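Local coordinates for protein CMP-sialic acid transporter 1 (Zea mays, PDB 6I1R) that probably carries CMP-sialic acid from the cytoplasm into the Golgi in exchange for CMP, and is captured here outward-facing with CMP bound, at residues A35-L40 and W237-N242; F44-S49 and L198-V203; S79-I84 and S173-V178; D189-Q194 and V250-K255. The protein carries 5 engineered substitutions. All coordinates share one frame; numbering follows the deposited sequence.

Contact 1 of 4, residues A35-L40 and W237-N242; sequences ATIPFL and WMVVFN. With C5P (cytidine-5'-monophosphate), chain D.
Ile37 and Leu40, one turn apart on helix 37-59, meet Trp237, Val239 and Val240 of helix 234-256 through hydrocarbon alone, and no hydrogen bond crosses between the segments. Ile37 runs with CG1 opposite its own carbonyl carbon (chi1 -82°), which carries CD1 out to CG2 of Val239 at 3.7 Å, the two side chains meeting at about a right angle. Further back on the same branch, Ile37 CG1 lies 4.0 Å from Val240 CG2. The other methyl of Val240 turns to the next residue of the pair, its CG1 resting 3.8 Å from Leu40 CB. Val240 thus spreads its two methyls between Ile37 and Leu40. Leu40 CD1 then slants onto the six-membered part of the Trp237 indole, 3.8 Å from CH2.

Around this apolar patch, Tyr232 touches both Ile37 and Leu40, and its OH is hydrogen-bonded to Thr36 OG1. The indole of Trp237 also meets the ring of Phe229 edge-to-face. Pro38 points away from helix 234-256, and its CB is 3.7 Å from C5 of the cytosine. The arrangement is a buried helix-helix interface of a nucleotide-sugar transporter, backing one wall of the CMP pocket.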
# COMPACT_ATOMS: atom_id res chain seq x y z
N ALA B 35 -2.33 -8.81 -4.38
CA ALA B 35 -1.92 -10.20 -4.22
C ALA B 35 -2.75 -11.10 -5.13
O ALA B 35 -2.27 -12.12 -5.61
CB ALA B 35 -2.05 -10.60 -2.77
N THR B 36 -4.00 -10.70 -5.37
CA THR B 36 -4.98 -11.54 -6.08
C THR B 36 -4.97 -11.26 -7.59
O THR B 36 -5.48 -12.08 -8.35
CB THR B 36 -6.39 -11.31 -5.52
OG1 THR B 36 -6.60 -9.91 -5.37
CG2 THR B 36 -6.62 -12.00 -4.19
N ILE B 37 -4.43 -10.13 -8.02
CA ILE B 37 -4.50 -9.74 -9.44
C ILE B 37 -3.72 -10.74 -10.30
O ILE B 37 -4.23 -11.17 -11.33
CB ILE B 37 -4.03 -8.28 -9.65
CG1 ILE B 37 -5.16 -7.30 -9.34
CG2 ILE B 37 -3.47 -8.08 -11.06
CD1 ILE B 37 -4.78 -5.85 -9.47
N PRO B 38 -2.48 -11.10 -9.90
CA PRO B 38 -1.69 -12.06 -10.69
C PRO B 38 -2.42 -13.40 -10.90
O PRO B 38 -2.23 -14.04 -11.94
CB PRO B 38 -0.40 -12.29 -9.89
CG PRO B 38 -0.27 -11.03 -9.08
CD PRO B 38 -1.70 -10.68 -8.74
N PHE B 39 -3.24 -13.80 -9.93
CA PHE B 39 -4.05 -15.01 -10.03
C PHE B 39 -5.11 -14.83 -11.13
O PHE B 39 -5.21 -15.66 -12.03
CB PHE B 39 -4.68 -15.34 -8.67
CG PHE B 39 -5.65 -16.49 -8.67
CD1 PHE B 39 -5.21 -17.80 -8.61
CD2 PHE B 39 -7.02 -16.26 -8.72
CE1 PHE B 39 -6.11 -18.85 -8.60
CE2 PHE B 39 -7.92 -17.31 -8.72
CZ PHE B 39 -7.46 -18.61 -8.66
N LEU B 40 -5.88 -13.75 -11.04
CA LEU B 40 -6.91 -13.45 -12.04
C LEU B 40 -6.27 -13.21 -13.41
O LEU B 40 -6.84 -13.58 -14.44
CB LEU B 40 -7.72 -12.22 -11.60
CG LEU B 40 -8.53 -12.37 -10.32
CD1 LEU B 40 -9.43 -11.15 -10.12
CD2 LEU B 40 -9.37 -13.64 -10.34
N TRP B 237 -10.28 -4.11 -12.70
CA TRP B 237 -10.53 -5.10 -13.75
C TRP B 237 -9.80 -4.72 -15.04
O TRP B 237 -9.42 -5.61 -15.81
CB TRP B 237 -12.04 -5.29 -14.00
CG TRP B 237 -12.72 -6.17 -13.00
CD1 TRP B 237 -13.64 -5.79 -12.06
CD2 TRP B 237 -12.54 -7.59 -12.83
NE1 TRP B 237 -14.04 -6.87 -11.33
CE2 TRP B 237 -13.38 -7.99 -11.77
CE3 TRP B 237 -11.75 -8.56 -13.46
CZ2 TRP B 237 -13.46 -9.31 -11.34
CZ3 TRP B 237 -11.82 -9.86 -13.03
CH2 TRP B 237 -12.67 -10.23 -11.98
N MET B 238 -9.61 -3.43 -15.29
CA MET B 238 -8.88 -2.99 -16.48
C MET B 238 -7.44 -3.53 -16.43
O MET B 238 -6.95 -4.03 -17.44
CB MET B 238 -8.85 -1.46 -16.60
CG MET B 238 -10.11 -0.88 -17.22
SD MET B 238 -10.14 0.94 -17.22
CE MET B 238 -9.09 1.30 -18.63
N VAL B 239 -6.79 -3.45 -15.27
CA VAL B 239 -5.37 -3.85 -15.19
C VAL B 239 -5.29 -5.38 -15.22
O VAL B 239 -4.29 -5.92 -15.70
CB VAL B 239 -4.63 -3.26 -13.96
CG1 VAL B 239 -5.21 -1.93 -13.51
CG2 VAL B 239 -4.56 -4.23 -12.79
N VAL B 240 -6.31 -6.08 -14.71
CA VAL B 240 -6.32 -7.55 -14.76
C VAL B 240 -6.29 -7.98 -16.23
O VAL B 240 -5.50 -8.86 -16.61
CB VAL B 240 -7.53 -8.15 -14.02
CG1 VAL B 240 -7.71 -9.63 -14.33
CG2 VAL B 240 -7.44 -7.94 -12.52
N PHE B 241 -7.15 -7.37 -17.05
CA PHE B 241 -7.18 -7.65 -18.48
C PHE B 241 -5.87 -7.18 -19.12
O PHE B 241 -5.26 -7.90 -19.91
CB PHE B 241 -8.38 -6.98 -19.15
CG PHE B 241 -9.73 -7.49 -18.72
CD1 PHE B 241 -9.92 -8.82 -18.37
CD2 PHE B 241 -10.83 -6.64 -18.69
CE1 PHE B 241 -11.17 -9.29 -17.99
CE2 PHE B 241 -12.08 -7.11 -18.30
CZ PHE B 241 -12.25 -8.43 -17.96
N ASN B 242 -5.43 -5.98 -18.76
CA ASN B 242 -4.23 -5.39 -19.35
C ASN B 242 -3.00 -6.24 -19.03
O ASN B 242 -2.12 -6.39 -19.87
CB ASN B 242 -4.02 -3.95 -18.89
CG ASN B 242 -3.28 -3.12 -19.92
OD1 ASN B 242 -3.47 -1.91 -20.00
ND2 ASN B 242 -2.47 -3.77 -20.75
O3P C5P D . 2.66 -14.69 -14.84
P C5P D . 3.54 -14.69 -13.62
O1P C5P D . 5.01 -14.50 -13.91
O2P C5P D . 3.01 -13.86 -12.47
O5' C5P D . 3.45 -16.20 -13.07
C5' C5P D . 2.87 -16.48 -11.80
C4' C5P D . 3.90 -17.14 -10.90
O4' C5P D . 4.59 -16.14 -10.15
C3' C5P D . 3.25 -18.11 -9.92
O3' C5P D . 3.71 -19.44 -10.18
C2' C5P D . 3.64 -17.62 -8.53
O2' C5P D . 4.37 -18.59 -7.78
C1' C5P D . 4.49 -16.38 -8.74
N1 C5P D . 3.87 -15.23 -8.08
C2 C5P D . 3.83 -15.16 -6.67
N3 C5P D . 3.26 -14.10 -6.06
C4 C5P D . 2.71 -13.10 -6.79
C5 C5P D . 2.74 -13.16 -8.18
C6 C5P D . 3.33 -14.25 -8.81
O2 C5P D . 4.33 -16.07 -5.99
N4 C5P D . 2.14 -12.04 -6.17

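Contact 2 of 4, residues F44-S49 and L198-V203; sequences FKLSVS and LYTFGV. With C5P (cytidine-5'-monophosphate), chain D.
Lys45 lies across one face of the Tyr199 ring, the two side chains at about a right angle. Its CB sits 3.8 Å from the ring centroid and 20° off the normal, a CH-pi contact. Bends at chi2 and chi3 keep the chain against the phenol, bringing Lys45 CE to 3.5 Å from Tyr199 CE1. The ammonium group donates to a water at 2.8 Å from NZ, which also makes a longer bond, 3.3 Å, to Tyr199 OH, and forms a salt bridge with Glu42. O3P of the CMP phosphate is farther from Lys45 NZ, at 3.8 Å; its negative charge would probably still favour the ammonium.

At Leu46, CG is anti to the backbone N (chi1 166°), sending the two methyls along helix 191-216: CD2 packs 3.8 Å from Val203 CG2, while CD1 lies beside Thr200, whose hydroxyl bonds Val196 O. One turn on, Ser49 OG reaches the edge of the Tyr199 ring, in its plane, and donates to Lys45 O at 2.8 Å. That carbonyl also accepts from Ser49 N, on its opposite face.

The two transmembrane helices run antiparallel, at 148°; Lys45 lines the CMP pocket near the phosphate and Gly202 near the ribose O3'.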
# COMPACT_ATOMS: atom_id res chain seq x y z
N PHE B 44 -7.08 -15.41 -16.70
CA PHE B 44 -7.45 -14.76 -17.97
C PHE B 44 -6.62 -15.34 -19.12
O PHE B 44 -7.17 -15.65 -20.17
CB PHE B 44 -7.28 -13.24 -17.85
CG PHE B 44 -7.48 -12.46 -19.13
CD1 PHE B 44 -8.75 -12.02 -19.50
CD2 PHE B 44 -6.41 -12.15 -19.95
CE1 PHE B 44 -8.93 -11.30 -20.66
CE2 PHE B 44 -6.60 -11.43 -21.12
CZ PHE B 44 -7.86 -11.00 -21.47
N LYS B 45 -5.31 -15.48 -18.92
CA LYS B 45 -4.41 -15.98 -19.97
C LYS B 45 -4.67 -17.47 -20.23
O LYS B 45 -4.68 -17.90 -21.38
CB LYS B 45 -2.95 -15.75 -19.58
CG LYS B 45 -2.49 -14.30 -19.63
CD LYS B 45 -1.57 -13.90 -18.49
CE LYS B 45 -0.10 -14.16 -18.75
NZ LYS B 45 0.77 -13.38 -17.84
N LEU B 46 -4.86 -18.24 -19.16
CA LEU B 46 -5.11 -19.68 -19.27
C LEU B 46 -6.41 -19.93 -20.04
O LEU B 46 -6.47 -20.83 -20.87
CB LEU B 46 -5.19 -20.29 -17.86
CG LEU B 46 -5.76 -21.70 -17.79
CD1 LEU B 46 -4.91 -22.68 -18.57
CD2 LEU B 46 -5.92 -22.15 -16.35
N SER B 47 -7.45 -19.15 -19.74
CA SER B 47 -8.77 -19.39 -20.32
C SER B 47 -8.88 -18.79 -21.73
O SER B 47 -9.66 -19.27 -22.54
CB SER B 47 -9.87 -18.88 -19.41
OG SER B 47 -9.99 -17.47 -19.48
N VAL B 48 -8.10 -17.74 -22.02
CA VAL B 48 -8.08 -17.15 -23.37
C VAL B 48 -7.22 -18.03 -24.29
O VAL B 48 -7.51 -18.14 -25.49
CB VAL B 48 -7.60 -15.69 -23.35
CG1 VAL B 48 -7.09 -15.22 -24.70
CG2 VAL B 48 -8.69 -14.75 -22.85
N SER B 49 -6.18 -18.66 -23.75
CA SER B 49 -5.35 -19.57 -24.54
C SER B 49 -6.14 -20.84 -24.86
O SER B 49 -6.20 -21.27 -26.02
CB SER B 49 -4.06 -19.88 -23.83
OG SER B 49 -3.29 -18.70 -23.65
N LEU B 198 1.68 -23.81 -19.68
CA LEU B 198 2.44 -22.80 -18.94
C LEU B 198 1.54 -22.15 -17.88
O LEU B 198 1.89 -22.11 -16.70
CB LEU B 198 2.97 -21.77 -19.93
CG LEU B 198 3.83 -20.65 -19.33
CD1 LEU B 198 5.09 -21.20 -18.69
CD2 LEU B 198 4.18 -19.62 -20.39
N TYR B 199 0.38 -21.65 -18.31
CA TYR B 199 -0.49 -20.84 -17.46
C TYR B 199 -1.34 -21.72 -16.53
O TYR B 199 -1.94 -21.20 -15.59
CB TYR B 199 -1.38 -19.94 -18.32
CG TYR B 199 -0.64 -18.95 -19.19
CD1 TYR B 199 0.48 -18.29 -18.71
CD2 TYR B 199 -1.06 -18.67 -20.48
CE1 TYR B 199 1.17 -17.38 -19.50
CE2 TYR B 199 -0.39 -17.76 -21.27
CZ TYR B 199 0.73 -17.11 -20.78
OH TYR B 199 1.41 -16.21 -21.56
N THR B 200 -1.40 -23.03 -16.78
CA THR B 200 -2.05 -23.94 -15.84
C THR B 200 -1.21 -24.01 -14.56
O THR B 200 -1.72 -23.80 -13.45
CB THR B 200 -2.29 -25.32 -16.46
OG1 THR B 200 -3.36 -25.19 -17.39
CG2 THR B 200 -2.63 -26.39 -15.45
N PHE B 201 0.08 -24.27 -14.72
CA PHE B 201 1.00 -24.37 -13.58
C PHE B 201 1.08 -23.03 -12.85
O PHE B 201 1.18 -22.99 -11.62
CB PHE B 201 2.37 -24.86 -14.04
CG PHE B 201 2.42 -26.33 -14.40
CD1 PHE B 201 2.17 -27.29 -13.44
CD2 PHE B 201 2.72 -26.74 -15.69
CE1 PHE B 201 2.21 -28.64 -13.76
CE2 PHE B 201 2.77 -28.09 -16.01
CZ PHE B 201 2.51 -29.04 -15.04
N GLY B 202 1.02 -21.93 -13.60
CA GLY B 202 0.99 -20.59 -13.01
C GLY B 202 -0.23 -20.38 -12.14
O GLY B 202 -0.12 -19.86 -11.03
N VAL B 203 -1.40 -20.78 -12.64
CA VAL B 203 -2.64 -20.72 -11.86
C VAL B 203 -2.47 -21.55 -10.58
O VAL B 203 -2.71 -21.06 -9.49
CB VAL B 203 -3.86 -21.18 -12.69
CG1 VAL B 203 -5.01 -21.68 -11.81
CG2 VAL B 203 -4.35 -20.08 -13.61
O3P C5P D . 2.66 -14.69 -14.84
P C5P D . 3.54 -14.69 -13.62
O1P C5P D . 5.01 -14.50 -13.91
O2P C5P D . 3.01 -13.86 -12.47
O5' C5P D . 3.45 -16.20 -13.07
C5' C5P D . 2.87 -16.48 -11.80
C4' C5P D . 3.90 -17.14 -10.90
O4' C5P D . 4.59 -16.14 -10.15
C3' C5P D . 3.25 -18.11 -9.92
O3' C5P D . 3.71 -19.44 -10.18
C2' C5P D . 3.64 -17.62 -8.53
O2' C5P D . 4.37 -18.59 -7.78
C1' C5P D . 4.49 -16.38 -8.74
N1 C5P D . 3.87 -15.23 -8.08
C2 C5P D . 3.83 -15.16 -6.67
N3 C5P D . 3.26 -14.10 -6.06
C4 C5P D . 2.71 -13.10 -6.79
C5 C5P D . 2.74 -13.16 -8.18
C6 C5P D . 3.33 -14.25 -8.81
O2 C5P D . 4.33 -16.07 -5.99
N4 C5P D . 2.14 -12.04 -6.17
O HOH W 1 2.91 -14.31 -19.34

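Contact 3 of 4, residues S79-I84 and S173-V178; sequences SVIYLI and SALAGV. With C5P (cytidine-5'-monophosphate), chain D.
The ring of Tyr82 is sandwiched between helix 173-178 and the nucleotide. Over one face stands Ala176 CB, displaced toward the rim, 3.8 Å from the ring centroid and 20° off the normal, which makes a CH-pi contact; its closest ring atom is Tyr82 CZ. Over the opposite face lies phosphate oxygen O1P, 3.2 Å above the plane and near the ring centre. Tyr82 CG stands anti to its carbonyl carbon (chi1 -83°), a setting that lays the ring between methyl and phosphate, while the ribose O4' lies 3.2 Å from Tyr82 CB. Replacing Tyr82 by an alanine would probably open a gap between Ala176 and the phosphate, leaving the ligand without this flat wall.

Ile81 points toward the second helix and supplies the remaining apolar contact. Its CG2 touches Ala176 CB, 3.7 Å away, whereas CD1 reaches Leu175 CG at 3.8 Å, the isoleucine and leucine chains crossing at about a right angle. The small Ala176 therefore serves both Ile81 and Tyr82.

Ser79 and Leu83 face the sugar from the same helix, with Ser79 CB 3.3 Å from O3' and Leu83 CB 3.5 Å from O2'. The helices are nearly antiparallel, at 163° with 9.0 Å between axes, a transmembrane pair in which helix 76-92 lines the ribose and phosphate side of the CMP site and helix 160-186 backs it through Ala176.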
# COMPACT_ATOMS: atom_id res chain seq x y z
N SER B 79 7.21 -21.32 -13.10
CA SER B 79 6.39 -21.03 -11.92
C SER B 79 7.22 -21.20 -10.64
O SER B 79 7.05 -20.43 -9.69
CB SER B 79 5.15 -21.88 -11.89
OG SER B 79 4.23 -21.46 -12.90
N VAL B 80 8.09 -22.21 -10.60
CA VAL B 80 8.96 -22.43 -9.44
C VAL B 80 9.94 -21.26 -9.31
O VAL B 80 10.19 -20.78 -8.21
CB VAL B 80 9.71 -23.78 -9.54
CG1 VAL B 80 10.89 -23.85 -8.57
CG2 VAL B 80 8.78 -24.96 -9.32
N ILE B 81 10.49 -20.81 -10.44
CA ILE B 81 11.43 -19.68 -10.43
C ILE B 81 10.68 -18.44 -9.93
O ILE B 81 11.16 -17.75 -9.02
CB ILE B 81 12.04 -19.44 -11.83
CG1 ILE B 81 12.83 -20.65 -12.33
CG2 ILE B 81 12.91 -18.18 -11.82
CD1 ILE B 81 13.11 -20.62 -13.82
N TYR B 82 9.51 -18.17 -10.50
CA TYR B 82 8.74 -16.97 -10.18
C TYR B 82 8.32 -16.98 -8.71
O TYR B 82 8.25 -15.92 -8.08
CB TYR B 82 7.52 -16.84 -11.10
CG TYR B 82 7.80 -16.21 -12.45
CD1 TYR B 82 8.45 -14.99 -12.55
CD2 TYR B 82 7.40 -16.83 -13.62
CE1 TYR B 82 8.70 -14.41 -13.78
CE2 TYR B 82 7.65 -16.26 -14.86
CZ TYR B 82 8.30 -15.04 -14.94
OH TYR B 82 8.55 -14.47 -16.15
N LEU B 83 8.04 -18.16 -8.16
CA LEU B 83 7.71 -18.31 -6.73
C LEU B 83 8.91 -17.88 -5.88
O LEU B 83 8.77 -17.08 -4.95
CB LEU B 83 7.33 -19.77 -6.45
CG LEU B 83 6.98 -20.10 -5.00
CD1 LEU B 83 5.57 -19.64 -4.66
CD2 LEU B 83 7.13 -21.59 -4.74
N ILE B 84 10.07 -18.43 -6.21
CA ILE B 84 11.31 -18.14 -5.49
C ILE B 84 11.63 -16.65 -5.65
O ILE B 84 12.00 -15.98 -4.68
CB ILE B 84 12.46 -19.05 -5.99
CG1 ILE B 84 12.18 -20.53 -5.69
CG2 ILE B 84 13.80 -18.60 -5.42
CD1 ILE B 84 12.92 -21.49 -6.60
N SER B 173 14.78 -13.53 -12.29
CA SER B 173 13.89 -12.87 -13.25
C SER B 173 14.28 -13.26 -14.68
O SER B 173 13.45 -13.72 -15.46
CB SER B 173 13.92 -11.37 -13.06
OG SER B 173 13.19 -10.72 -14.09
N ALA B 174 15.56 -13.07 -14.99
CA ALA B 174 16.10 -13.40 -16.31
C ALA B 174 15.93 -14.89 -16.59
O ALA B 174 15.45 -15.27 -17.67
CB ALA B 174 17.56 -13.00 -16.38
N LEU B 175 16.31 -15.73 -15.63
CA LEU B 175 16.25 -17.19 -15.81
C LEU B 175 14.83 -17.61 -16.19
O LEU B 175 14.65 -18.45 -17.09
CB LEU B 175 16.70 -17.87 -14.51
CG LEU B 175 16.67 -19.40 -14.52
CD1 LEU B 175 17.57 -19.96 -15.61
CD2 LEU B 175 17.08 -19.95 -13.16
N ALA B 176 13.83 -17.03 -15.53
CA ALA B 176 12.42 -17.36 -15.80
C ALA B 176 12.09 -17.09 -17.27
O ALA B 176 11.61 -17.98 -17.98
CB ALA B 176 11.52 -16.56 -14.88
N GLY B 177 12.35 -15.86 -17.71
CA GLY B 177 12.09 -15.45 -19.08
C GLY B 177 12.87 -16.29 -20.08
O GLY B 177 12.31 -16.75 -21.08
N VAL B 178 14.16 -16.50 -19.82
CA VAL B 178 15.01 -17.25 -20.75
C VAL B 178 14.54 -18.71 -20.80
O VAL B 178 14.53 -19.30 -21.88
CB VAL B 178 16.51 -17.12 -20.40
CG1 VAL B 178 17.29 -18.39 -20.68
CG2 VAL B 178 17.14 -15.94 -21.13
O3P C5P D . 2.66 -14.69 -14.84
P C5P D . 3.54 -14.69 -13.62
O1P C5P D . 5.01 -14.50 -13.91
O2P C5P D . 3.01 -13.86 -12.47
O5' C5P D . 3.45 -16.20 -13.07
C5' C5P D . 2.87 -16.48 -11.80
C4' C5P D . 3.90 -17.14 -10.90
O4' C5P D . 4.59 -16.14 -10.15
C3' C5P D . 3.25 -18.11 -9.92
O3' C5P D . 3.71 -19.44 -10.18
C2' C5P D . 3.64 -17.62 -8.53
O2' C5P D . 4.37 -18.59 -7.78
C1' C5P D . 4.49 -16.38 -8.74
N1 C5P D . 3.87 -15.23 -8.08
C2 C5P D . 3.83 -15.16 -6.67
N3 C5P D . 3.26 -14.10 -6.06
C4 C5P D . 2.71 -13.10 -6.79
C5 C5P D . 2.74 -13.16 -8.18
C6 C5P D . 3.33 -14.25 -8.81
O2 C5P D . 4.33 -16.07 -5.99
N4 C5P D . 2.14 -12.04 -6.17

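Contact 4 of 4, residues D189-Q194 and V250-K255; sequences DSLYWQ and VSWLMK
Lys255 leaves helix 250-255 with bends at chi2 (-144°) and chi4 (-39°), and the final bend turns its ammonium group to the start of helix 191-216. Gln194, with CG anti to its carbonyl carbon and the chain extended beyond it, brings its amide to the same place. Lys255 NZ donates to Gln194 OE1 at 2.9 Å and to the backbone oxygen Asp189 O at 3.0 Å. In both bonds the nitrogen stands above the carbonyl plane, 37° out of it. The other end of the Gln194 amide is held as well, since NE2 bonds Met184 O, which probably fixes the flip of the group.

Leu191 packs beside this polar junction. Its side chain and that of Lys255 slide past each other in opposite directions, Leu191 CD1 coming 3.9 Å from Lys255 CB. The second methyl, CD2, lies 3.8 Å from Trp252 CD1, the two side chains crossing at about a right angle, while CD1 also lies near Ser251, whose OG bonds Asn195 OD1. A methionine in place of Lys255 would probably leave Asp189 O and Gln194 OE1 without their shared donor, and the turn before the helix less firmly tied.

Ser190 is the N-cap residue of helix 191-216, and its OG bonds Glu56 OE1 of helix 37-59. Met184 of helix 160-186 touches both Leu191 and Ser251, and Leu253 and Met254 pack on helix 259-279. The contact thus joins the beginning of helix 191-216 to the last turns of helix 234-256, with helices 37-59, 160-186 and 259-279 around them.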
# COMPACT_ATOMS: atom_id res chain seq x y z
N ASP B 189 5.27 -26.93 -31.38
CA ASP B 189 3.89 -27.09 -30.89
C ASP B 189 3.11 -25.79 -31.12
O ASP B 189 3.66 -24.79 -31.58
CB ASP B 189 3.88 -27.50 -29.41
CG ASP B 189 3.89 -29.00 -29.18
OD1 ASP B 189 4.39 -29.74 -30.05
OD2 ASP B 189 3.40 -29.43 -28.11
N SER B 190 1.81 -25.84 -30.81
CA SER B 190 0.93 -24.68 -30.94
C SER B 190 1.18 -23.70 -29.79
O SER B 190 1.30 -24.10 -28.64
CB SER B 190 -0.52 -25.12 -30.97
OG SER B 190 -1.37 -24.01 -31.19
N LEU B 191 1.22 -22.41 -30.12
CA LEU B 191 1.40 -21.35 -29.13
C LEU B 191 0.34 -21.50 -28.03
O LEU B 191 0.64 -21.35 -26.84
CB LEU B 191 1.29 -19.99 -29.82
CG LEU B 191 1.44 -18.76 -28.91
CD1 LEU B 191 2.78 -18.77 -28.21
CD2 LEU B 191 1.26 -17.48 -29.70
N TYR B 192 -0.89 -21.80 -28.44
CA TYR B 192 -2.04 -21.82 -27.53
C TYR B 192 -1.98 -23.04 -26.61
O TYR B 192 -2.48 -22.98 -25.49
CB TYR B 192 -3.34 -21.78 -28.33
CG TYR B 192 -3.44 -20.64 -29.32
CD1 TYR B 192 -3.26 -19.33 -28.91
CD2 TYR B 192 -3.73 -20.87 -30.65
CE1 TYR B 192 -3.35 -18.28 -29.81
CE2 TYR B 192 -3.82 -19.83 -31.56
CZ TYR B 192 -3.63 -18.53 -31.14
OH TYR B 192 -3.72 -17.49 -32.02
N TRP B 193 -1.37 -24.14 -27.07
CA TRP B 193 -1.21 -25.33 -26.22
C TRP B 193 -0.03 -25.14 -25.26
O TRP B 193 -0.05 -25.64 -24.14
CB TRP B 193 -1.05 -26.60 -27.08
CG TRP B 193 -0.55 -27.80 -26.33
CD1 TRP B 193 0.60 -28.49 -26.57
CD2 TRP B 193 -1.18 -28.45 -25.21
NE1 TRP B 193 0.73 -29.52 -25.68
CE2 TRP B 193 -0.35 -29.52 -24.84
CE3 TRP B 193 -2.36 -28.23 -24.49
CZ2 TRP B 193 -0.66 -30.37 -23.78
CZ3 TRP B 193 -2.67 -29.07 -23.44
CH2 TRP B 193 -1.83 -30.13 -23.09
N GLN B 194 1.00 -24.42 -25.70
CA GLN B 194 2.15 -24.11 -24.85
C GLN B 194 1.69 -23.17 -23.73
O GLN B 194 2.01 -23.38 -22.55
CB GLN B 194 3.29 -23.55 -25.69
CG GLN B 194 3.90 -24.57 -26.64
CD GLN B 194 4.99 -24.01 -27.51
OE1 GLN B 194 4.86 -22.93 -28.08
NE2 GLN B 194 6.08 -24.76 -27.65
N VAL B 250 3.97 -11.41 -24.44
CA VAL B 250 5.28 -11.89 -23.99
C VAL B 250 5.47 -13.32 -24.50
O VAL B 250 6.54 -13.66 -25.01
CB VAL B 250 5.43 -11.79 -22.46
CG1 VAL B 250 6.66 -12.55 -21.96
CG2 VAL B 250 5.47 -10.35 -21.99
N SER B 251 4.42 -14.14 -24.39
CA SER B 251 4.49 -15.54 -24.84
C SER B 251 4.72 -15.58 -26.36
O SER B 251 5.58 -16.31 -26.84
CB SER B 251 3.26 -16.31 -24.44
OG SER B 251 3.56 -17.69 -24.28
N TRP B 252 3.95 -14.78 -27.09
CA TRP B 252 4.13 -14.68 -28.54
C TRP B 252 5.61 -14.44 -28.86
O TRP B 252 6.19 -15.13 -29.71
CB TRP B 252 3.24 -13.58 -29.14
CG TRP B 252 3.13 -13.64 -30.63
CD1 TRP B 252 2.11 -14.20 -31.35
CD2 TRP B 252 4.07 -13.14 -31.59
NE1 TRP B 252 2.36 -14.08 -32.69
CE2 TRP B 252 3.56 -13.44 -32.87
CE3 TRP B 252 5.30 -12.48 -31.49
CZ2 TRP B 252 4.23 -13.09 -34.04
CZ3 TRP B 252 5.97 -12.13 -32.65
CH2 TRP B 252 5.44 -12.44 -33.90
N LEU B 253 6.22 -13.49 -28.15
CA LEU B 253 7.62 -13.10 -28.38
C LEU B 253 8.57 -14.21 -27.91
O LEU B 253 9.65 -14.38 -28.49
CB LEU B 253 7.92 -11.79 -27.65
CG LEU B 253 7.29 -10.53 -28.23
CD1 LEU B 253 7.56 -9.33 -27.34
CD2 LEU B 253 7.79 -10.26 -29.64
N MET B 254 8.19 -14.94 -26.87
CA MET B 254 8.98 -16.09 -26.42
C MET B 254 9.02 -17.14 -27.54
O MET B 254 10.01 -17.86 -27.68
CB MET B 254 8.39 -16.73 -25.16
CG MET B 254 8.43 -15.85 -23.92
SD MET B 254 10.10 -15.41 -23.39
CE MET B 254 10.34 -13.87 -24.28
N LYS B 255 7.96 -17.22 -28.34
CA LYS B 255 7.88 -18.21 -29.42
C LYS B 255 8.53 -17.64 -30.69
O LYS B 255 9.53 -18.18 -31.17
CB LYS B 255 6.43 -18.62 -29.68
CG LYS B 255 6.23 -20.10 -30.00
CD LYS B 255 5.14 -20.38 -31.01
CE LYS B 255 4.65 -21.81 -31.00
NZ LYS B 255 5.75 -22.79 -30.79

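Overall arrangement
From the N terminus, helix 37-59 opens two loops: residues 35-40 begin contact 1 and residues 44-49 contact 2. Helix 76-92 then opens contact 3, which closes first, on helix 160-186. Contact 4 opens at 189-194, before contact 2 closes at 198-203; the two therefore cross. Contact 1 closes next, at 237-242, enclosing contacts 2 and 3, and contact 4 closes last, crossing contact 1 as well. Contact 3 also lies within contact 2 and precedes contact 4. Contacts 1, 2 and 3 all border the CMP, whereas contact 4 joins helices 191-216 and 234-256 beyond it, meeting contact 2 where Tyr199 OH lies 3.4 Å from Ser251 CB.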